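Local coordinates for protein putative xanthine dehydrogenase YAGS fad-binding subunit (Escherichia coli, PDB 5G5G) that probably oxidises aldehydes in the periplasm, as the molybdenum-carrying subunit of an aldehyde oxidase that holds its metal through a pterin cytosine dinucleotide, at residues 12-17 and 480-485; 449-454 and 521-526; 512-517 and 572-577. All coordinates share one frame; numbering follows the deposited sequence.

Contact 1 (12-17 and 480-485); sequences IDQLKV and AAEMLG
Glu-482 leaves helix 472-484 near its C-terminal end and lays its carboxylate against the backbone of the turn formed by 12-17, its CG passing the CA of Ile-12 at 4.0 Å. With CG anti to the backbone N (chi1 -170°) and a bend at the next bond, the acid reaches two successive amides. OE2 accepts from Lys-16 N at 2.9 Å through its syn lone pair. OE1 takes Val-17 N at 2.8 Å, the N-H coming in on the syn side but 33° out of the carboxylate plane. Val-18 N also donates to OE1, a third grip that holds the group against rotation.

Apolar contacts lie to both sides of Glu-482 in the sequence. CD1 of Ile-12 rests on SD of Met-483 at 3.6 Å, and CG1 of Val-17 meets CB of Ala-481 at 4.1 Å. Near the solvent, the amide of Gln-14, bonded through NE2 to Pro-11 O, also reaches a water that donates to Glu-482 O. With a leucine in place of Glu-482, the N-H groups of Lys-16, Val-17 and Val-18 would probably be left without this acceptor, and the turn would be less firmly held to the helix.

The example shows a helix side chain pinning a long N-terminal loop to a domain far along the chain. The ammonium NZ of Lys-16 stays 6.0 Å from OE2 of Glu-482, which suggests that the negative charge of this buried carboxylate is probably balanced mainly by main-chain N-H groups, with the lysine adding at most a longer-range attraction.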
loop_
_atom_site.group_PDB
_atom_site.type_symbol
_atom_site.label_atom_id
_atom_site.label_comp_id
_atom_site.label_asym_id
_atom_site.label_seq_id
_atom_site.Cartn_x
_atom_site.Cartn_y
_atom_site.Cartn_z
ATOM N N ILE C 12 -25.534 -22.227 -16.532
ATOM C CA ILE C 12 -24.322 -21.981 -15.823
ATOM C C ILE C 12 -23.905 -23.228 -15.081
ATOM O O ILE C 12 -22.713 -23.469 -14.935
ATOM C CB ILE C 12 -24.438 -20.801 -14.816
ATOM C CG1 ILE C 12 -24.822 -19.491 -15.550
ATOM C CG2 ILE C 12 -23.146 -20.603 -14.024
ATOM C CD1 ILE C 12 -23.795 -18.954 -16.487
ATOM N N ASP C 13 -24.875 -24.045 -14.667
ATOM C CA ASP C 13 -24.590 -25.345 -14.008
ATOM C C ASP C 13 -23.677 -26.322 -14.770
ATOM O O ASP C 13 -23.117 -27.238 -14.166
ATOM C CB ASP C 13 -25.870 -26.079 -13.676
ATOM C CG ASP C 13 -26.705 -25.380 -12.579
ATOM O OD1 ASP C 13 -26.178 -24.726 -11.668
ATOM O OD2 ASP C 13 -27.928 -25.655 -12.610
ATOM N N GLN C 14 -23.560 -26.152 -16.087
ATOM C CA GLN C 14 -22.693 -27.002 -16.904
ATOM C C GLN C 14 -21.209 -26.848 -16.492
ATOM O O GLN C 14 -20.414 -27.802 -16.630
ATOM C CB GLN C 14 -22.830 -26.646 -18.373
ATOM C CG GLN C 14 -24.208 -26.884 -18.969
ATOM C CD GLN C 14 -24.312 -26.362 -20.390
ATOM O OE1 GLN C 14 -24.205 -27.120 -21.336
ATOM N NE2 GLN C 14 -24.492 -25.064 -20.545
ATOM N N LEU C 15 -20.853 -25.638 -16.065
ATOM C CA LEU C 15 -19.512 -25.333 -15.592
ATOM C C LEU C 15 -18.421 -25.774 -16.559
ATOM O O LEU C 15 -17.348 -26.197 -16.145
ATOM C CB LEU C 15 -19.267 -25.918 -14.183
ATOM C CG LEU C 15 -20.278 -25.410 -13.140
ATOM C CD1 LEU C 15 -20.085 -26.191 -11.847
ATOM C CD2 LEU C 15 -20.087 -23.950 -12.885
ATOM N N LYS C 16 -18.670 -25.575 -17.850
ATOM C CA LYS C 16 -17.613 -25.800 -18.875
ATOM C C LYS C 16 -16.576 -24.711 -18.912
ATOM O O LYS C 16 -15.457 -24.964 -19.370
ATOM C CB LYS C 16 -18.222 -25.936 -20.271
ATOM C CG LYS C 16 -19.145 -27.116 -20.411
ATOM C CD LYS C 16 -19.850 -27.123 -21.775
ATOM C CE LYS C 16 -20.717 -28.355 -21.917
ATOM N NZ LYS C 16 -21.463 -28.336 -23.188
ATOM N N VAL C 17 -16.943 -23.534 -18.456
ATOM C CA VAL C 17 -16.088 -22.344 -18.484
ATOM C C VAL C 17 -16.127 -21.595 -17.165
ATOM O O VAL C 17 -15.099 -21.278 -16.597
ATOM C CB VAL C 17 -16.428 -21.381 -19.642
ATOM C CG1 VAL C 17 -15.255 -20.404 -19.840
ATOM C CG2 VAL C 17 -16.719 -22.120 -20.935
ATOM N N ALA C 480 -20.437 -15.236 -20.371
ATOM C CA ALA C 480 -20.932 -15.218 -21.722
ATOM C C ALA C 480 -20.557 -16.473 -22.533
ATOM O O ALA C 480 -21.380 -17.034 -23.259
ATOM C CB ALA C 480 -20.490 -13.963 -22.428
ATOM N N ALA C 481 -19.303 -16.919 -22.389
ATOM C CA ALA C 481 -18.866 -18.110 -23.074
ATOM C C ALA C 481 -19.740 -19.321 -22.675
ATOM O O ALA C 481 -20.122 -20.149 -23.515
ATOM C CB ALA C 481 -17.395 -18.371 -22.756
ATOM N N GLU C 482 -19.989 -19.451 -21.372
ATOM C CA GLU C 482 -20.786 -20.541 -20.856
ATOM C C GLU C 482 -22.184 -20.512 -21.441
ATOM O O GLU C 482 -22.707 -21.543 -21.872
ATOM C CB GLU C 482 -20.899 -20.467 -19.334
ATOM C CG GLU C 482 -21.522 -21.721 -18.729
ATOM C CD GLU C 482 -20.517 -22.858 -18.567
ATOM O OE1 GLU C 482 -19.493 -22.641 -17.845
ATOM O OE2 GLU C 482 -20.756 -23.941 -19.126
ATOM N N MET C 483 -22.786 -19.330 -21.436
ATOM C CA MET C 483 -24.193 -19.185 -21.889
ATOM C C MET C 483 -24.386 -19.432 -23.385
ATOM O O MET C 483 -25.431 -19.922 -23.803
ATOM C CB MET C 483 -24.689 -17.808 -21.511
ATOM C CG MET C 483 -24.841 -17.584 -20.018
ATOM S SD MET C 483 -26.076 -18.614 -19.246
ATOM C CE MET C 483 -27.633 -17.952 -19.844
ATOM N N LEU C 484 -23.385 -19.074 -24.181
ATOM C CA LEU C 484 -23.487 -19.108 -25.631
ATOM C C LEU C 484 -22.820 -20.314 -26.250
ATOM O O LEU C 484 -22.989 -20.537 -27.443
ATOM C CB LEU C 484 -22.971 -17.785 -26.244
ATOM C CG LEU C 484 -23.928 -16.632 -25.915
ATOM C CD1 LEU C 484 -23.228 -15.315 -26.077
ATOM C CD2 LEU C 484 -25.143 -16.660 -26.800
ATOM N N GLY C 485 -22.100 -21.112 -25.452
ATOM C CA GLY C 485 -21.428 -22.329 -25.939
ATOM C C GLY C 485 -20.210 -22.041 -26.824
ATOM O O GLY C 485 -19.917 -22.810 -27.752
HETATM O O HOH W 1 -24.789 -23.299 -22.869
#

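Contact 2 (449-454 and 521-526); sequences ARVHLE and AACMKL
This is hydrophobic helix-on-sheet packing: helix 511-534 lies across the mixed sheet to which strand 447-453 belongs, within the second molybdopterin cofactor-binding region of the sequence. The short segments run in broadly the same direction, 37° apart, and their axes come within 7.8 Å. Such proximity is helped by small residues, here Ala-522, whose CB sits 3.6 Å from Ala-449 O and lets the helix settle close to the strand.

Strand alternation decides which residues take part. Ala-449, Val-451 and Leu-453 point toward the helix, while Arg-450 and His-452 point away from it. Val-451 is the centre of the arrangement, and its two methyls divide the work. CG2 meets CB of Ala-522 at 3.7 Å. CG1, anti to the backbone N (chi1 -175°), turns to CD2 of Leu-526, also at 3.7 Å, and lies 4.1 Å from SG of Cys-523. The Val-451 and Leu-526 side chains cross at about a right angle. The same Leu-526 CD2 continues over the strand backbone, 4.0 Å from Leu-453 N, while CD1 of that leucine faces CB of Leu-453. Leu-526 touches Leu-566 and Ala-568 as well, so that it bridges two adjacent strands.

On the other face the chemistry is polar. His-452 bonds to Thr-567 and Glu-462, and Arg-450 forms salt bridges with Glu-462 and Glu-569.

No hydrogen bond joins the helix to the strand across this contact. Its cohesion therefore rests on buried methyl, methylene and sulfur surfaces fitting one another, while the main-chain polar groups of Val-451 and Leu-453 are served by the neighbouring strand 566-574.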
loop_
_atom_site.group_PDB
_atom_site.type_symbol
_atom_site.label_atom_id
_atom_site.label_comp_id
_atom_site.label_asym_id
_atom_site.label_seq_id
_atom_site.Cartn_x
_atom_site.Cartn_y
_atom_site.Cartn_z
ATOM N N ALA C 449 -26.274 -5.314 -18.884
ATOM C CA ALA C 449 -25.246 -5.587 -19.860
ATOM C C ALA C 449 -25.826 -5.680 -21.252
ATOM O O ALA C 449 -27.011 -5.931 -21.441
ATOM C CB ALA C 449 -24.518 -6.884 -19.507
ATOM N N ARG C 450 -24.989 -5.422 -22.243
ATOM C CA ARG C 450 -25.333 -5.613 -23.643
ATOM C C ARG C 450 -24.388 -6.693 -24.156
ATOM O O ARG C 450 -23.194 -6.650 -23.884
ATOM C CB ARG C 450 -25.130 -4.287 -24.387
ATOM C CG ARG C 450 -25.478 -4.306 -25.842
ATOM C CD ARG C 450 -25.703 -2.884 -26.410
ATOM N NE ARG C 450 -24.650 -1.937 -26.062
ATOM C CZ ARG C 450 -24.755 -0.776 -25.392
ATOM N NH1 ARG C 450 -25.901 -0.302 -24.895
ATOM N NH2 ARG C 450 -23.672 -0.065 -25.210
ATOM N N VAL C 451 -24.933 -7.710 -24.811
ATOM C CA VAL C 451 -24.132 -8.816 -25.364
ATOM C C VAL C 451 -24.494 -8.971 -26.837
ATOM O O VAL C 451 -25.670 -8.986 -27.196
ATOM C CB VAL C 451 -24.381 -10.127 -24.627
ATOM C CG1 VAL C 451 -23.448 -11.241 -25.144
ATOM C CG2 VAL C 451 -24.163 -9.934 -23.143
ATOM N N HIS C 452 -23.477 -9.048 -27.675
ATOM C CA HIS C 452 -23.658 -9.187 -29.137
ATOM C C HIS C 452 -23.067 -10.493 -29.632
ATOM O O HIS C 452 -21.946 -10.876 -29.197
ATOM C CB HIS C 452 -22.918 -8.144 -29.895
ATOM C CG HIS C 452 -23.101 -6.755 -29.396
ATOM N ND1 HIS C 452 -24.018 -5.897 -29.959
ATOM C CD2 HIS C 452 -22.453 -6.050 -28.448
ATOM C CE1 HIS C 452 -23.926 -4.714 -29.379
ATOM N NE2 HIS C 452 -22.975 -4.776 -28.469
ATOM N N LEU C 453 -23.796 -11.180 -30.501
ATOM C CA LEU C 453 -23.216 -12.284 -31.279
ATOM C C LEU C 453 -22.853 -11.667 -32.620
ATOM O O LEU C 453 -23.752 -11.232 -33.378
ATOM C CB LEU C 453 -24.197 -13.439 -31.476
ATOM C CG LEU C 453 -23.707 -14.613 -32.332
ATOM C CD1 LEU C 453 -22.512 -15.298 -31.665
ATOM C CD2 LEU C 453 -24.801 -15.639 -32.588
ATOM N N GLU C 454 -21.556 -11.637 -32.899
ATOM C CA GLU C 454 -21.011 -11.008 -34.111
ATOM C C GLU C 454 -21.134 -11.965 -35.316
ATOM O O GLU C 454 -21.273 -13.156 -35.151
ATOM C CB GLU C 454 -19.535 -10.602 -33.887
ATOM C CG GLU C 454 -19.250 -9.760 -32.627
ATOM C CD GLU C 454 -19.788 -8.327 -32.702
ATOM O OE1 GLU C 454 -20.278 -7.903 -33.767
ATOM O OE2 GLU C 454 -19.695 -7.608 -31.673
ATOM N N ALA C 521 -28.664 -12.437 -17.782
ATOM C CA ALA C 521 -29.957 -11.954 -18.250
ATOM C C ALA C 521 -29.888 -11.591 -19.716
ATOM O O ALA C 521 -30.760 -11.995 -20.487
ATOM C CB ALA C 521 -30.392 -10.779 -17.411
ATOM N N ALA C 522 -28.828 -10.881 -20.107
ATOM C CA ALA C 522 -28.643 -10.483 -21.517
ATOM C C ALA C 522 -28.456 -11.729 -22.422
ATOM O O ALA C 522 -29.063 -11.828 -23.486
ATOM C CB ALA C 522 -27.519 -9.487 -21.685
ATOM N N CYS C 523 -27.682 -12.698 -21.940
ATOM C CA CYS C 523 -27.444 -13.895 -22.703
ATOM C C CYS C 523 -28.707 -14.745 -22.853
ATOM O O CYS C 523 -28.852 -15.400 -23.874
ATOM C CB CYS C 523 -26.293 -14.726 -22.137
ATOM S SG CYS C 523 -24.686 -13.971 -22.329
ATOM N N MET C 524 -29.602 -14.759 -21.868
ATOM C CA MET C 524 -30.824 -15.540 -21.989
ATOM C C MET C 524 -31.696 -14.943 -23.099
ATOM O O MET C 524 -32.259 -15.690 -23.928
ATOM C CB MET C 524 -31.626 -15.591 -20.698
ATOM C CG MET C 524 -31.033 -16.527 -19.668
ATOM S SD MET C 524 -31.030 -18.269 -20.238
ATOM C CE MET C 524 -32.747 -18.676 -20.294
ATOM N N LYS C 525 -31.725 -13.605 -23.180
ATOM C CA LYS C 525 -32.415 -12.958 -24.296
ATOM C C LYS C 525 -31.710 -13.234 -25.642
ATOM O O LYS C 525 -32.368 -13.532 -26.666
ATOM C CB LYS C 525 -32.548 -11.460 -24.036
ATOM C CG LYS C 525 -33.234 -10.652 -25.124
ATOM C CD LYS C 525 -34.694 -11.004 -25.274
ATOM C CE LYS C 525 -35.276 -10.123 -26.354
ATOM N NZ LYS C 525 -36.767 -10.205 -26.333
ATOM N N LEU C 526 -30.392 -13.189 -25.642
ATOM C CA LEU C 526 -29.637 -13.439 -26.875
ATOM C C LEU C 526 -29.840 -14.873 -27.362
ATOM O O LEU C 526 -29.984 -15.102 -28.566
ATOM C CB LEU C 526 -28.160 -13.116 -26.690
ATOM C CG LEU C 526 -27.221 -13.252 -27.886
ATOM C CD1 LEU C 526 -27.709 -12.431 -29.060
ATOM C CD2 LEU C 526 -25.835 -12.819 -27.460
#

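Contact 3 (512-517 and 572-577); sequences ANTSTS and IEFGTL. With MCN (pterin cytosine dinucleotide), chain Y.
Helix 512-517 and strand 572-574 run at 131° to each other with their axes 9.0 Å apart at the closest, and the CA atoms of Ser-517 and Ile-572 come within 6.4 Å. The motif is a helix packed on a β-sheet with its N-terminal end turned to a bound phosphate, here the diphosphate of the pterin cytosine dinucleotide. One face of the first turns thus meets the strand, while the start of the helix meets the cofactor.

Ile-572 carries much of the strand side. Its CG2, lodged between the backbone N and the carbonyl carbon, touches the main-chain C of Ser-517 at 3.7 Å and lies alongside CB of the same serine. CD1 of Ile-572 comes up to that CB as well. Phe-574 adds its ring obliquely, CE2 lying 4.4 Å from CG2 of Thr-514 and CZ near Ser-517 CB. The hydroxyl of Thr-514 is engaged elsewhere, bonded to Trp-510 O one turn back.

The helix satisfies its buried hydroxyls from its own backbone. Ser-517 turns OG beside its backbone N (chi1 -66°), from where it donates to Asn-513 O at 2.8 Å. On the side facing helix 472-484, Thr-516 OG1 does likewise to Ala-512 O at 2.7 Å. Each carbonyl also takes the usual helical N-H from the same residue, the two donors arriving from opposite faces of its plane. With OG bonded back to the helix, Ser-517 meets the strand through its CB.

At the cofactor end Gly-511 N is a further donor, and Ala-512 N gives its hydrogen to MCN O1A at 2.7 Å, with an N-H...O angle of 162°.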
loop_
_atom_site.group_PDB
_atom_site.type_symbol
_atom_site.label_atom_id
_atom_site.label_comp_id
_atom_site.label_asym_id
_atom_site.label_seq_id
_atom_site.Cartn_x
_atom_site.Cartn_y
_atom_site.Cartn_z
ATOM N N ALA C 512 -19.080 -9.170 -8.571
ATOM C CA ALA C 512 -19.014 -10.387 -9.385
ATOM C C ALA C 512 -20.380 -10.996 -9.643
ATOM O O ALA C 512 -20.761 -11.307 -10.777
ATOM C CB ALA C 512 -18.152 -11.416 -8.725
ATOM N N ASN C 513 -21.111 -11.194 -8.560
ATOM C CA ASN C 513 -22.408 -11.812 -8.658
ATOM C C ASN C 513 -23.424 -10.981 -9.457
ATOM O O ASN C 513 -24.101 -11.499 -10.314
ATOM C CB ASN C 513 -22.932 -12.098 -7.238
ATOM C CG ASN C 513 -24.235 -12.873 -7.241
ATOM O OD1 ASN C 513 -24.447 -13.733 -8.099
ATOM N ND2 ASN C 513 -25.154 -12.493 -6.363
ATOM N N THR C 514 -23.503 -9.681 -9.200
ATOM C CA THR C 514 -24.482 -8.839 -9.870
ATOM C C THR C 514 -24.087 -8.625 -11.367
ATOM O O THR C 514 -24.965 -8.715 -12.218
ATOM C CB THR C 514 -24.664 -7.493 -9.183
ATOM O OG1 THR C 514 -23.438 -6.771 -9.150
ATOM C CG2 THR C 514 -25.218 -7.655 -7.767
ATOM N N SER C 515 -22.826 -8.345 -11.663
ATOM C CA SER C 515 -22.406 -8.046 -13.017
ATOM C C SER C 515 -22.593 -9.309 -13.919
ATOM O O SER C 515 -23.093 -9.212 -15.054
ATOM C CB SER C 515 -20.979 -7.507 -13.089
ATOM O OG SER C 515 -19.977 -8.438 -12.766
ATOM N N THR C 516 -22.198 -10.457 -13.393
ATOM C CA THR C 516 -22.341 -11.722 -14.149
ATOM C C THR C 516 -23.793 -12.110 -14.307
ATOM O O THR C 516 -24.169 -12.640 -15.345
ATOM C CB THR C 516 -21.510 -12.893 -13.636
ATOM O OG1 THR C 516 -21.919 -13.241 -12.311
ATOM C CG2 THR C 516 -20.035 -12.555 -13.682
ATOM N N SER C 517 -24.609 -11.828 -13.293
ATOM C CA SER C 517 -26.054 -12.045 -13.400
ATOM C C SER C 517 -26.698 -11.165 -14.473
ATOM O O SER C 517 -27.650 -11.574 -15.121
ATOM C CB SER C 517 -26.775 -11.887 -12.075
ATOM O OG SER C 517 -26.378 -12.920 -11.177
ATOM N N ILE C 572 -30.656 -7.510 -14.702
ATOM C CA ILE C 572 -31.227 -8.261 -13.612
ATOM C C ILE C 572 -31.621 -7.341 -12.474
ATOM O O ILE C 572 -30.844 -6.440 -12.085
ATOM C CB ILE C 572 -30.286 -9.371 -13.177
ATOM C CG1 ILE C 572 -31.023 -10.272 -12.184
ATOM C CG2 ILE C 572 -28.975 -8.884 -12.601
ATOM C CD1 ILE C 572 -30.771 -11.711 -12.357
ATOM N N GLU C 573 -32.796 -7.605 -11.906
ATOM C CA GLU C 573 -33.292 -6.913 -10.725
ATOM C C GLU C 573 -33.624 -7.955 -9.701
ATOM O O GLU C 573 -33.955 -9.070 -10.066
ATOM C CB GLU C 573 -34.595 -6.185 -11.045
ATOM C CG GLU C 573 -34.459 -5.088 -12.071
ATOM C CD GLU C 573 -35.765 -4.340 -12.241
ATOM O OE1 GLU C 573 -36.803 -5.007 -12.395
ATOM O OE2 GLU C 573 -35.737 -3.109 -12.208
ATOM N N PHE C 574 -33.562 -7.568 -8.438
ATOM C CA PHE C 574 -33.733 -8.510 -7.320
ATOM C C PHE C 574 -34.929 -8.179 -6.462
ATOM O O PHE C 574 -35.155 -7.041 -6.135
ATOM C CB PHE C 574 -32.469 -8.562 -6.489
ATOM C CG PHE C 574 -31.297 -9.117 -7.228
ATOM C CD1 PHE C 574 -31.072 -10.482 -7.281
ATOM C CD2 PHE C 574 -30.457 -8.280 -7.956
ATOM C CE1 PHE C 574 -29.995 -11.008 -8.020
ATOM C CE2 PHE C 574 -29.370 -8.789 -8.688
ATOM C CZ PHE C 574 -29.143 -10.160 -8.710
ATOM N N GLY C 575 -35.728 -9.188 -6.149
ATOM C CA GLY C 575 -36.939 -9.042 -5.310
ATOM C C GLY C 575 -36.596 -9.183 -3.833
ATOM O O GLY C 575 -35.563 -8.723 -3.401
ATOM N N THR C 576 -37.442 -9.865 -3.085
ATOM C CA THR C 576 -37.368 -9.911 -1.629
ATOM C C THR C 576 -36.648 -11.114 -1.005
ATOM O O THR C 576 -36.788 -11.322 0.202
ATOM C CB THR C 576 -38.791 -9.889 -1.035
ATOM O OG1 THR C 576 -39.543 -11.017 -1.502
ATOM C CG2 THR C 576 -39.505 -8.630 -1.434
ATOM N N LEU C 577 -35.867 -11.889 -1.779
ATOM C CA LEU C 577 -35.149 -13.045 -1.179
ATOM C C LEU C 577 -34.105 -12.622 -0.139
ATOM O O LEU C 577 -33.877 -13.361 0.800
ATOM C CB LEU C 577 -34.495 -13.924 -2.242
ATOM C CG LEU C 577 -35.494 -14.689 -3.098
ATOM C CD1 LEU C 577 -34.759 -15.211 -4.324
ATOM C CD2 LEU C 577 -36.186 -15.830 -2.348
HETATM N N1 MCN Y . -15.020 -14.074 -7.433
HETATM C C2 MCN Y . -15.136 -15.395 -8.060
HETATM N N3 MCN Y . -16.439 -15.949 -7.487
HETATM C C4 MCN Y . -17.272 -15.524 -6.551
HETATM C C5 MCN Y . -17.000 -14.099 -6.155
HETATM C C6 MCN Y . -15.906 -13.513 -6.543
HETATM O O2 MCN Y . -14.481 -15.903 -8.809
HETATM N N4 MCN Y . -18.289 -16.121 -6.040
HETATM C "C1'" MCN Y . -13.728 -13.470 -7.713
HETATM C C2D MCN Y . -13.663 -12.878 -9.171
HETATM O "O2'" MCN Y . -12.310 -12.857 -9.620
HETATM C "C3'" MCN Y . -14.160 -11.554 -8.884
HETATM C C4D MCN Y . -13.578 -11.001 -7.505
HETATM O O4D MCN Y . -13.515 -12.353 -6.840
HETATM O "O3'" MCN Y . -13.901 -10.480 -9.859
HETATM C "C5'" MCN Y . -14.272 -10.141 -6.623
HETATM O "O5'" MCN Y . -15.673 -10.231 -6.728
HETATM P PA MCN Y . -16.538 -9.660 -5.575
HETATM O O1A MCN Y . -17.972 -9.588 -6.099
HETATM O O2A MCN Y . -16.221 -10.355 -4.298
HETATM O O3A MCN Y . -15.978 -8.080 -5.399
HETATM P PB MCN Y . -16.459 -6.874 -6.301
HETATM O O1B MCN Y . -17.658 -6.254 -5.726
HETATM O O2B MCN Y . -16.462 -7.290 -7.735
HETATM O O3B MCN Y . -15.181 -5.970 -6.146
HETATM C C10 MCN Y . -15.069 -5.064 -4.968
HETATM C "C9'" MCN Y . -14.175 -5.578 -3.896
HETATM C "C8'" MCN Y . -14.299 -4.539 -2.653
HETATM S "S8'" MCN Y . -15.793 -3.960 -2.165
HETATM C "C7'" MCN Y . -13.222 -4.079 -2.242
HETATM S "S7'" MCN Y . -13.160 -2.775 -1.020
HETATM C "C6'" MCN Y . -11.839 -4.736 -2.541
HETATM C C7 MCN Y . -12.180 -6.107 -3.297
HETATM O "O9'" MCN Y . -12.984 -5.917 -4.390
HETATM N "N5'" MCN Y . -11.218 -3.766 -3.587
HETATM C C4A MCN Y . -10.061 -4.252 -4.404
HETATM N "N8'" MCN Y . -10.902 -6.631 -3.823
HETATM C C4B MCN Y . -10.055 -5.818 -4.489
HETATM N "N1'" MCN Y . -8.941 -6.385 -5.108
HETATM C "C2'" MCN Y . -8.142 -5.677 -6.013
HETATM N "N2'" MCN Y . -7.136 -6.169 -6.559
HETATM N "N3'" MCN Y . -8.204 -4.317 -5.878
HETATM C "C4'" MCN Y . -9.179 -3.509 -5.316
HETATM O "O4'" MCN Y . -9.349 -2.279 -5.214
#

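Overall arrangement
Helix 511-534 joins the three contacts: its start carries contact 3, its middle contact 2, and it also packs on helix 472-484 of contact 1. Contacts 1 and 2 touch, their centres 13 Å apart, with Met-483 CE 3.4 Å from Met-524 SD and Leu-484 CD1 3.9 Å from Leu-526 CD2. Contacts 2 and 3 have centres 16 Å apart and use neighbouring strands of one sheet, whereas contacts 1 and 3, with centres 18 Å apart, do not meet. Contact 3 alone bonds the cofactor, and the side chain of Thr-514 is about 12 Å from the bound dioxothiomolybdenum(VI) ion; in contact 1 that of Leu-15 lies about 10 Å from the dinucleotide.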